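PDB 6UVU: ArsR family transcriptional regulator from Comamonas testosteroni, which is an Sb(III)-responsive transcriptional repressor of the ArsR family, which probably binds DNA as a winged helix-turn-helix protein. Local coordinates for residues L45-A50 with Q71-Q76. Residues are numbered along the deposited sequence; the frame is centred on the assembly and turned at random.
Sequences LRLLHA and QAVSNQ
L47 reaches from helix 42-54 across to helix 70-82 and splits its two methyls between V73 and Q76, residues three apart and so on neighbouring turns. Its CD2 meets the CG1 methyl of V73 at 3.9 Å, while CD1 comes up to CB of Q76 at 3.7 Å. Only carbon meets carbon here, and no hydrogen bond links the two segments. L47 points its CB toward helix 70-82 and carries CG anti to its carbonyl carbon (chi1 -80°); chi2 at 173° sets CD1 anti to CA, which brings this methyl to Q76. The CA atoms of L47 and V73, the nearest such pair across the segments, lie 8.3 Å apart, and the two side chains bridge that separation. V73 offers its flank: CG1 is the methyl that meets the leucine, and the two side chains lie oblique to each other. Q76 runs at about a right angle to L47. Its chain bends at chi2 (-98°), and its side chain also touches T43 and R44 at the start of helix 42-54; toward L47 the nearest atom is CB, not the amide. Helix 59-65 adds L62 against L47 and A63 against V73; both hydrophobic residues are buried. On another side of helix 42-54, R46 NE and H49 ND1 hydrogen-bond to the backbone of I24 of the second subunit, which ties this helix to the dimer. Helices 59-65 and 70-82, followed by the two-stranded hairpin of 86-91 and 94-99, form the winged helix-turn-helix of ArsR repressors; the contact joins helix 70-82, probably the DNA-recognition helix, to helix 42-54, which precedes the motif.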
# COMPACT_ATOMS: atom_id res chain seq x y z
N LEU B 45 -1.35 5.14 -9.63
CA LEU B 45 -0.01 4.95 -9.09
C LEU B 45 1.04 5.46 -10.06
O LEU B 45 2.03 6.09 -9.65
CB LEU B 45 0.21 3.47 -8.77
CG LEU B 45 1.48 3.11 -8.00
CD1 LEU B 45 1.42 3.68 -6.59
CD2 LEU B 45 1.74 1.59 -7.93
N ARG B 46 0.85 5.20 -11.35
CA ARG B 46 1.77 5.72 -12.36
C ARG B 46 1.70 7.24 -12.42
O ARG B 46 2.74 7.90 -12.57
CB ARG B 46 1.44 5.12 -13.73
CG ARG B 46 1.65 3.61 -13.81
CD ARG B 46 1.52 3.15 -15.25
NE ARG B 46 2.66 3.59 -16.05
CZ ARG B 46 2.56 4.09 -17.27
NH1 ARG B 46 1.36 4.23 -17.82
NH2 ARG B 46 3.64 4.45 -17.95
N LEU B 47 0.50 7.81 -12.31
CA LEU B 47 0.36 9.26 -12.28
C LEU B 47 1.09 9.85 -11.09
O LEU B 47 1.77 10.88 -11.21
CB LEU B 47 -1.13 9.65 -12.22
CG LEU B 47 -1.96 9.63 -13.49
CD1 LEU B 47 -3.44 9.88 -13.18
CD2 LEU B 47 -1.43 10.69 -14.44
N LEU B 48 0.98 9.17 -9.94
CA LEU B 48 1.60 9.65 -8.70
C LEU B 48 3.12 9.57 -8.79
O LEU B 48 3.83 10.45 -8.29
CB LEU B 48 1.11 8.83 -7.52
CG LEU B 48 0.04 9.36 -6.56
CD1 LEU B 48 -0.76 10.46 -7.17
CD2 LEU B 48 -0.87 8.22 -6.09
N HIS B 49 3.63 8.51 -9.41
CA HIS B 49 5.07 8.41 -9.59
C HIS B 49 5.58 9.49 -10.55
O HIS B 49 6.59 10.14 -10.28
CB HIS B 49 5.45 7.02 -10.10
CG HIS B 49 6.94 6.82 -10.17
ND1 HIS B 49 7.53 5.95 -11.06
CD2 HIS B 49 7.94 7.37 -9.45
CE1 HIS B 49 8.84 5.98 -10.89
NE2 HIS B 49 9.12 6.84 -9.92
N ALA B 50 4.91 9.67 -11.70
CA ALA B 50 5.31 10.70 -12.65
C ALA B 50 5.30 12.09 -12.01
O ALA B 50 6.17 12.92 -12.30
CB ALA B 50 4.39 10.68 -13.87
N GLN B 71 -7.61 14.65 -21.23
CA GLN B 71 -8.90 14.85 -20.58
C GLN B 71 -9.15 13.83 -19.48
O GLN B 71 -9.63 14.18 -18.40
CB GLN B 71 -10.03 14.81 -21.62
CG GLN B 71 -10.63 16.19 -21.91
CD GLN B 71 -11.02 16.94 -20.64
OE1 GLN B 71 -11.68 16.39 -19.75
NE2 GLN B 71 -10.62 18.21 -20.55
N ALA B 72 -8.81 12.56 -19.73
CA ALA B 72 -8.90 11.54 -18.69
C ALA B 72 -7.92 11.82 -17.56
O ALA B 72 -8.27 11.66 -16.38
CB ALA B 72 -8.65 10.16 -19.30
N VAL B 73 -6.69 12.21 -17.89
CA VAL B 73 -5.70 12.53 -16.85
C VAL B 73 -6.18 13.71 -16.03
O VAL B 73 -6.07 13.73 -14.79
CB VAL B 73 -4.32 12.81 -17.48
CG1 VAL B 73 -3.38 13.43 -16.44
CG2 VAL B 73 -3.70 11.54 -18.03
N SER B 74 -6.74 14.72 -16.71
CA SER B 74 -7.21 15.91 -16.01
C SER B 74 -8.24 15.54 -14.96
O SER B 74 -8.15 15.97 -13.81
CB SER B 74 -7.79 16.92 -17.00
OG SER B 74 -8.41 18.00 -16.31
N ASN B 75 -9.21 14.72 -15.35
CA ASN B 75 -10.24 14.35 -14.40
C ASN B 75 -9.65 13.59 -13.23
O ASN B 75 -9.97 13.88 -12.07
CB ASN B 75 -11.35 13.57 -15.12
CG ASN B 75 -12.00 14.38 -16.26
OD1 ASN B 75 -11.87 15.62 -16.34
ND2 ASN B 75 -12.70 13.68 -17.16
N GLN B 76 -8.70 12.69 -13.51
CA GLN B 76 -8.03 11.94 -12.45
C GLN B 76 -7.32 12.86 -11.47
O GLN B 76 -7.32 12.61 -10.26
CB GLN B 76 -7.02 10.97 -13.07
CG GLN B 76 -7.62 9.78 -13.79
CD GLN B 76 -7.64 8.52 -12.93
OE1 GLN B 76 -7.85 8.59 -11.71
NE2 GLN B 76 -7.41 7.37 -13.56